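Local coordinates for protein glucose-6-phosphate 1-dehydrogenase (PDB 4LGV) that probably catalyses the NADP-dependent oxidation of glucose 6-phosphate to 6-phosphogluconolactone, the entry step of the pentose phosphate pathway, at residues L256-P268 against L276-P288. Residues are numbered along the deposited sequence; the frame is centred on the assembly and turned at random.
Sequences LLQVLALVAMEPP and LNDKKAEVFRAMP
A bend at chi2 (-91°) in Gln-258 and a largely extended chain in Lys-280, bent at its last torsion, bring amide and ammonium together across two crossing helices. Lys-280 NZ donates to Gln-258 OE1 at 2.8 Å, in the carbonyl plane, and also to Asn-277 OD1; two amide oxygens thus grip the ammonium group of this buried lysine. A water that donates to Asn-277 OD1 weakly bridges to Gln-258 NE2.

At Ala-261, whose side chain is a single methyl, the backbones come closest, CA to CA of Lys-280 5.2 Å; its CB lies 3.7 Å from Phe-284 CZ, while the edge of that ring faces Leu-257 O. Val-283 CG2 presses on Met-265 CA at 3.5 Å, just where the first helix ends. Met-265 CG sits between backbone N and carbonyl carbon (chi1 63°), and the extended chain beyond it carries CE to Leu-276 CD1, at 3.7 Å. Farther along, Lys-279 lays its CG 3.6 Å from Pro-268 CA, and its NZ forms salt bridges with Glu-282 and with Glu-282 of a second subunit.

Segments 256-264 and 276-284, their axes 8.8 Å apart and crossing at 103°, belong to consecutive C-terminal-domain helices packed nearly at right angles, with helices 200-209 and 434-449 also touching the pair, at a subunit interface.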
ATOM      1  N   LEU A 256     -11.079 -28.574   4.682  1.00 23.58           N
ATOM      2  CA  LEU A 256      -9.888 -27.764   4.588  1.00 23.07           C
ATOM      3  C   LEU A 256     -10.027 -26.673   3.547  1.00 23.35           C
ATOM      4  O   LEU A 256      -9.536 -25.573   3.750  1.00 21.53           O
ATOM      5  CB  LEU A 256      -8.647 -28.618   4.339  1.00 23.30           C
ATOM      6  CG  LEU A 256      -8.214 -29.508   5.473  1.00 23.62           C
ATOM      7  CD1 LEU A 256      -6.925 -30.273   5.163  1.00 24.29           C
ATOM      8  CD2 LEU A 256      -8.007 -28.716   6.746  1.00 24.17           C
ATOM      9  N   LEU A 257     -10.676 -26.970   2.423  1.00 24.04           N
ATOM     10  CA  LEU A 257     -10.944 -25.911   1.439  1.00 23.92           C
ATOM     11  C   LEU A 257     -11.886 -24.852   1.995  1.00 23.24           C
ATOM     12  O   LEU A 257     -11.742 -23.670   1.704  1.00 22.90           O
ATOM     13  CB  LEU A 257     -11.492 -26.505   0.151  1.00 24.97           C
ATOM     14  CG  LEU A 257     -10.433 -27.221  -0.709  1.00 25.41           C
ATOM     15  CD1 LEU A 257     -11.069 -27.860  -1.936  1.00 25.57           C
ATOM     16  CD2 LEU A 257      -9.376 -26.232  -1.151  1.00 25.12           C
ATOM     17  N   GLN A 258     -12.804 -25.241   2.847  1.00 23.36           N
ATOM     18  CA  GLN A 258     -13.673 -24.243   3.505  1.00 23.81           C
ATOM     19  C   GLN A 258     -12.856 -23.363   4.467  1.00 21.69           C
ATOM     20  O   GLN A 258     -13.111 -22.191   4.582  1.00 20.42           O
ATOM     21  CB  GLN A 258     -14.824 -24.933   4.254  1.00 25.69           C
ATOM     22  CG  GLN A 258     -15.909 -25.478   3.322  1.00 28.41           C
ATOM     23  CD  GLN A 258     -17.017 -24.483   3.070  1.00 32.62           C
ATOM     24  OE1 GLN A 258     -17.415 -23.724   3.973  1.00 36.80           O
ATOM     25  NE2 GLN A 258     -17.543 -24.480   1.849  1.00 35.57           N
ATOM     26  N   VAL A 259     -11.902 -23.977   5.164  1.00 20.65           N
ATOM     27  CA  VAL A 259     -11.003 -23.252   6.067  1.00 20.23           C
ATOM     28  C   VAL A 259     -10.151 -22.237   5.266  1.00 19.88           C
ATOM     29  O   VAL A 259     -10.062 -21.077   5.639  1.00 18.80           O
ATOM     30  CB  VAL A 259     -10.067 -24.180   6.836  1.00 20.45           C
ATOM     31  CG1 VAL A 259      -8.898 -23.429   7.437  1.00 20.79           C
ATOM     32  CG2 VAL A 259     -10.818 -24.839   7.973  1.00 20.94           C
ATOM     33  N   LEU A 260      -9.606 -22.697   4.146  1.00 19.41           N
ATOM     34  CA  LEU A 260      -8.869 -21.814   3.268  1.00 19.30           C
ATOM     35  C   LEU A 260      -9.731 -20.637   2.846  1.00 19.16           C
ATOM     36  O   LEU A 260      -9.300 -19.487   2.886  1.00 19.44           O
ATOM     37  CB  LEU A 260      -8.367 -22.602   2.063  1.00 19.35           C
ATOM     38  CG  LEU A 260      -7.726 -21.750   0.993  1.00 19.63           C
ATOM     39  CD1 LEU A 260      -6.527 -21.010   1.588  1.00 19.35           C
ATOM     40  CD2 LEU A 260      -7.264 -22.601  -0.156  1.00 20.01           C
ATOM     41  N   ALA A 261     -10.964 -20.913   2.453  1.00 19.63           N
ATOM     42  CA  ALA A 261     -11.844 -19.849   1.991  1.00 20.07           C
ATOM     43  C   ALA A 261     -12.111 -18.812   3.053  1.00 20.73           C
ATOM     44  O   ALA A 261     -12.145 -17.612   2.775  1.00 20.34           O
ATOM     45  CB  ALA A 261     -13.151 -20.410   1.471  1.00 20.60           C
ATOM     46  N   LEU A 262     -12.274 -19.265   4.291  1.00 22.08           N
ATOM     47  CA  LEU A 262     -12.482 -18.334   5.391  1.00 21.72           C
ATOM     48  C   LEU A 262     -11.262 -17.433   5.552  1.00 20.80           C
ATOM     49  O   LEU A 262     -11.390 -16.267   5.878  1.00 19.76           O
ATOM     50  CB  LEU A 262     -12.713 -19.079   6.689  1.00 23.22           C
ATOM     51  CG  LEU A 262     -14.070 -19.702   6.840  1.00 25.79           C
ATOM     52  CD1 LEU A 262     -14.173 -20.493   8.142  1.00 26.99           C
ATOM     53  CD2 LEU A 262     -15.184 -18.676   6.825  1.00 27.00           C
ATOM     54  N   VAL A 263     -10.077 -18.013   5.375  1.00 19.83           N
ATOM     55  CA  VAL A 263      -8.826 -17.304   5.555  1.00 19.44           C
ATOM     56  C   VAL A 263      -8.620 -16.329   4.410  1.00 18.98           C
ATOM     57  O   VAL A 263      -8.066 -15.267   4.612  1.00 18.89           O
ATOM     58  CB  VAL A 263      -7.636 -18.306   5.611  1.00 19.33           C
ATOM     59  CG1 VAL A 263      -6.311 -17.593   5.485  1.00 19.43           C
ATOM     60  CG2 VAL A 263      -7.656 -19.042   6.940  1.00 19.34           C
ATOM     61  N   ALA A 264      -9.075 -16.704   3.221  1.00 18.48           N
ATOM     62  CA  ALA A 264      -8.740 -15.974   1.987  1.00 17.95           C
ATOM     63  C   ALA A 264      -9.814 -15.048   1.424  1.00 18.33           C
ATOM     64  O   ALA A 264      -9.515 -14.158   0.621  1.00 19.31           O
ATOM     65  CB  ALA A 264      -8.358 -16.948   0.951  1.00 18.09           C
ATOM     66  N   MET A 265     -11.058 -15.220   1.845  1.00 18.46           N
ATOM     67  CA  MET A 265     -12.176 -14.472   1.244  1.00 18.33           C
ATOM     68  C   MET A 265     -12.120 -12.987   1.513  1.00 18.33           C
ATOM     69  O   MET A 265     -11.556 -12.534   2.532  1.00 18.23           O
ATOM     70  CB  MET A 265     -13.513 -14.981   1.755  1.00 18.33           C
ATOM     71  CG  MET A 265     -13.719 -14.812   3.240  1.00 18.44           C
ATOM     72  SD  MET A 265     -15.219 -15.566   3.868  1.00 19.09           S
ATOM     73  CE  MET A 265     -15.127 -14.958   5.550  1.00 18.80           C
ATOM     74  N   GLU A 266     -12.757 -12.256   0.594  1.00 18.31           N
ATOM     75  CA  GLU A 266     -13.094 -10.867   0.800  1.00 18.42           C
ATOM     76  C   GLU A 266     -14.160 -10.779   1.908  1.00 18.85           C
ATOM     77  O   GLU A 266     -14.927 -11.715   2.124  1.00 19.17           O
ATOM     78  CB  GLU A 266     -13.631 -10.230  -0.490  1.00 17.86           C
ATOM     79  CG  GLU A 266     -12.660 -10.314  -1.641  1.00 17.98           C
ATOM     80  CD  GLU A 266     -11.339  -9.616  -1.379  1.00 17.96           C
ATOM     81  OE1 GLU A 266     -11.354  -8.484  -0.826  1.00 17.89           O
ATOM     82  OE2 GLU A 266     -10.274 -10.156  -1.762  1.00 17.84           O
ATOM     83  N   PRO A 267     -14.231  -9.630   2.584  1.00 18.72           N
ATOM     84  CA  PRO A 267     -15.214  -9.492   3.623  1.00 19.00           C
ATOM     85  C   PRO A 267     -16.641  -9.503   3.095  1.00 19.28           C
ATOM     86  O   PRO A 267     -16.938  -8.793   2.182  1.00 21.11           O
ATOM     87  CB  PRO A 267     -14.899  -8.098   4.233  1.00 18.64           C
ATOM     88  CG  PRO A 267     -14.109  -7.397   3.200  1.00 18.48           C
ATOM     89  CD  PRO A 267     -13.362  -8.437   2.452  1.00 18.20           C
ATOM     90  N   PRO A 268     -17.535 -10.274   3.697  1.00 19.44           N
ATOM     91  CA  PRO A 268     -18.959 -10.190   3.369  1.00 19.71           C
ATOM     92  C   PRO A 268     -19.543  -8.825   3.524  1.00 20.16           C
ATOM     93  O   PRO A 268     -19.140  -8.087   4.417  1.00 19.06           O
ATOM     94  CB  PRO A 268     -19.636 -11.133   4.425  1.00 20.29           C
ATOM     95  CG  PRO A 268     -18.528 -12.058   4.869  1.00 20.10           C
ATOM     96  CD  PRO A 268     -17.256 -11.242   4.776  1.00 19.30           C
ATOM     97  N   LEU A 276     -21.997 -14.761   3.620  1.00 22.71           N
ATOM     98  CA  LEU A 276     -20.765 -15.421   3.905  1.00 22.19           C
ATOM     99  C   LEU A 276     -20.429 -16.444   2.798  1.00 22.35           C
ATOM    100  O   LEU A 276     -19.327 -16.501   2.284  1.00 21.81           O
ATOM    101  CB  LEU A 276     -20.859 -16.135   5.267  1.00 22.11           C
ATOM    102  CG  LEU A 276     -19.796 -17.184   5.566  1.00 22.16           C
ATOM    103  CD1 LEU A 276     -18.420 -16.546   5.582  1.00 21.58           C
ATOM    104  CD2 LEU A 276     -20.080 -17.904   6.898  1.00 22.25           C
ATOM    105  N   ASN A 277     -21.414 -17.236   2.436  1.00 23.48           N
ATOM    106  CA  ASN A 277     -21.260 -18.218   1.395  1.00 24.33           C
ATOM    107  C   ASN A 277     -21.033 -17.628  -0.016  1.00 23.96           C
ATOM    108  O   ASN A 277     -20.316 -18.227  -0.772  1.00 24.04           O
ATOM    109  CB  ASN A 277     -22.461 -19.169   1.423  1.00 25.65           C
ATOM    110  CG  ASN A 277     -22.366 -20.147   2.561  1.00 26.56           C
ATOM    111  OD1 ASN A 277     -21.278 -20.548   2.952  1.00 26.83           O
ATOM    112  ND2 ASN A 277     -23.490 -20.535   3.093  1.00 28.66           N
ATOM    113  N   ASP A 278     -21.574 -16.437  -0.315  1.00 23.32           N
ATOM    114  CA  ASP A 278     -21.175 -15.720  -1.503  1.00 23.22           C
ATOM    115  C   ASP A 278     -19.643 -15.491  -1.490  1.00 23.16           C
ATOM    116  O   ASP A 278     -19.004 -15.674  -2.505  1.00 22.93           O
ATOM    117  CB  ASP A 278     -21.851 -14.346  -1.632  1.00 23.43           C
ATOM    118  CG  ASP A 278     -23.317 -14.437  -1.998  1.00 24.20           C
ATOM    119  OD1 ASP A 278     -23.813 -15.534  -2.324  1.00 24.96           O
ATOM    120  OD2 ASP A 278     -24.027 -13.416  -1.867  1.00 25.03           O
ATOM    121  N   LYS A 279     -19.058 -15.127  -0.347  1.00 22.16           N
ATOM    122  CA  LYS A 279     -17.653 -14.784  -0.364  1.00 22.22           C
ATOM    123  C   LYS A 279     -16.770 -16.032  -0.516  1.00 21.95           C
ATOM    124  O   LYS A 279     -15.749 -15.989  -1.188  1.00 20.09           O
ATOM    125  CB  LYS A 279     -17.271 -14.035   0.897  1.00 22.53           C
ATOM    126  CG  LYS A 279     -17.946 -12.680   1.028  1.00 23.84           C
ATOM    127  CD  LYS A 279     -17.355 -11.673   0.067  1.00 25.32           C
ATOM    128  CE  LYS A 279     -18.300 -11.234  -1.008  1.00 27.17           C
ATOM    129  NZ  LYS A 279     -17.541 -10.288  -1.903  1.00 28.46           N
ATOM    130  N   LYS A 280     -17.187 -17.129   0.120  1.00 21.97           N
ATOM    131  CA  LYS A 280     -16.446 -18.337   0.033  1.00 22.94           C
ATOM    132  C   LYS A 280     -16.450 -18.824  -1.436  1.00 22.88           C
ATOM    133  O   LYS A 280     -15.432 -19.217  -1.929  1.00 22.29           O
ATOM    134  CB  LYS A 280     -17.033 -19.399   0.954  1.00 24.45           C
ATOM    135  CG  LYS A 280     -16.892 -19.166   2.466  1.00 26.72           C
ATOM    136  CD  LYS A 280     -17.219 -20.511   3.121  1.00 30.26           C
ATOM    137  CE  LYS A 280     -17.789 -20.483   4.512  1.00 31.58           C
ATOM    138  NZ  LYS A 280     -18.883 -21.486   4.662  1.00 31.83           N
ATOM    139  N   ALA A 281     -17.616 -18.814  -2.072  1.00 21.61           N
ATOM    140  CA  ALA A 281     -17.735 -19.296  -3.416  1.00 22.47           C
ATOM    141  C   ALA A 281     -16.808 -18.504  -4.340  1.00 22.69           C
ATOM    142  O   ALA A 281     -16.165 -19.075  -5.192  1.00 22.59           O
ATOM    143  CB  ALA A 281     -19.195 -19.208  -3.917  1.00 22.03           C
ATOM    144  N   GLU A 282     -16.755 -17.193  -4.170  1.00 23.32           N
ATOM    145  CA  GLU A 282     -15.844 -16.381  -4.982  1.00 24.76           C
ATOM    146  C   GLU A 282     -14.399 -16.864  -4.918  1.00 22.39           C
ATOM    147  O   GLU A 282     -13.685 -16.708  -5.880  1.00 21.90           O
ATOM    148  CB  GLU A 282     -15.795 -14.924  -4.503  1.00 25.54           C
ATOM    149  CG  GLU A 282     -16.984 -14.140  -4.865  1.00 28.83           C
ATOM    150  CD  GLU A 282     -16.825 -12.671  -4.445  1.00 32.60           C
ATOM    151  OE1 GLU A 282     -15.809 -12.249  -3.695  1.00 33.71           O
ATOM    152  OE2 GLU A 282     -17.767 -11.961  -4.873  1.00 33.56           O
ATOM    153  N   VAL A 283     -13.965 -17.305  -3.738  1.00 21.32           N
ATOM    154  CA  VAL A 283     -12.614 -17.795  -3.580  1.00 21.31           C
ATOM    155  C   VAL A 283     -12.427 -18.991  -4.489  1.00 21.20           C
ATOM    156  O   VAL A 283     -11.482 -19.061  -5.242  1.00 21.66           O
ATOM    157  CB  VAL A 283     -12.311 -18.219  -2.136  1.00 21.26           C
ATOM    158  CG1 VAL A 283     -10.952 -18.913  -2.047  1.00 21.62           C
ATOM    159  CG2 VAL A 283     -12.314 -17.020  -1.209  1.00 20.75           C
ATOM    160  N   PHE A 284     -13.329 -19.953  -4.373  1.00 21.10           N
ATOM    161  CA  PHE A 284     -13.175 -21.229  -5.079  1.00 21.17           C
ATOM    162  C   PHE A 284     -13.201 -20.987  -6.592  1.00 22.32           C
ATOM    163  O   PHE A 284     -12.503 -21.684  -7.355  1.00 23.52           O
ATOM    164  CB  PHE A 284     -14.276 -22.220  -4.654  1.00 20.83           C
ATOM    165  CG  PHE A 284     -14.248 -22.597  -3.209  1.00 20.20           C
ATOM    166  CD1 PHE A 284     -13.033 -22.891  -2.569  1.00 19.60           C
ATOM    167  CD2 PHE A 284     -15.421 -22.665  -2.484  1.00 19.86           C
ATOM    168  CE1 PHE A 284     -13.013 -23.249  -1.242  1.00 19.73           C
ATOM    169  CE2 PHE A 284     -15.393 -23.006  -1.141  1.00 20.05           C
ATOM    170  CZ  PHE A 284     -14.185 -23.320  -0.514  1.00 19.46           C
ATOM    171  N   ARG A 285     -13.985 -20.009  -7.028  1.00 22.78           N
ATOM    172  CA  ARG A 285     -14.089 -19.723  -8.484  1.00 23.74           C
ATOM    173  C   ARG A 285     -12.806 -19.183  -9.075  1.00 22.60           C
ATOM    174  O   ARG A 285     -12.648 -19.198 -10.273  1.00 23.15           O
ATOM    175  CB  ARG A 285     -15.254 -18.790  -8.774  1.00 24.45           C
ATOM    176  CG  ARG A 285     -16.540 -19.575  -8.555  1.00 26.02           C
ATOM    177  CD  ARG A 285     -17.798 -18.802  -8.797  1.00 27.63           C
ATOM    178  NE  ARG A 285     -17.854 -18.410 -10.196  1.00 29.18           N
ATOM    179  CZ  ARG A 285     -18.606 -17.430 -10.674  1.00 30.28           C
ATOM    180  NH1 ARG A 285     -19.344 -16.690  -9.867  1.00 31.29           N
ATOM    181  NH2 ARG A 285     -18.586 -17.179 -11.975  1.00 30.23           N
ATOM    182  N   ALA A 286     -11.890 -18.724  -8.244  1.00 21.77           N
ATOM    183  CA  ALA A 286     -10.627 -18.197  -8.705  1.00 21.68           C
ATOM    184  C   ALA A 286      -9.525 -19.214  -8.495  1.00 22.04           C
ATOM    185  O   ALA A 286      -8.335 -18.892  -8.697  1.00 22.24           O
ATOM    186  CB  ALA A 286     -10.265 -16.897  -7.950  1.00 21.44           C
ATOM    187  N   MET A 287      -9.884 -20.415  -8.077  1.00 22.42           N
ATOM    188  CA  MET A 287      -8.895 -21.478  -7.899  1.00 23.34           C
ATOM    189  C   MET A 287      -8.914 -22.438  -9.095  1.00 25.00           C
ATOM    190  O   MET A 287      -9.936 -22.977  -9.445  1.00 25.51           O
ATOM    191  CB  MET A 287      -9.186 -22.299  -6.623  1.00 23.12           C
ATOM    192  CG  MET A 287      -9.067 -21.504  -5.317  1.00 22.84           C
ATOM    193  SD  MET A 287      -9.370 -22.408  -3.788  1.00 23.40           S
ATOM    194  CE  MET A 287      -7.937 -23.507  -3.732  1.00 23.40           C
ATOM    195  N   PRO A 288      -7.760 -22.701  -9.694  1.00 25.51           N
ATOM    196  CA  PRO A 288      -7.671 -23.724 -10.712  1.00 26.16           C
ATOM    197  C   PRO A 288      -7.777 -25.118 -10.087  1.00 27.49           C
ATOM    198  O   PRO A 288      -7.490 -25.302  -8.906  1.00 25.87           O
ATOM    199  CB  PRO A 288      -6.276 -23.513 -11.302  1.00 26.45           C
ATOM    200  CG  PRO A 288      -5.476 -22.915 -10.213  1.00 26.06           C
ATOM    201  CD  PRO A 288      -6.439 -22.184  -9.303  1.00 26.04           C
TER
HETATM  202  O   HOH W   1     -20.416 -22.704   1.419  1.00 26.06           O
HETATM  203  O   HOH W   2     -14.335 -13.701  -1.417  1.00 15.21           O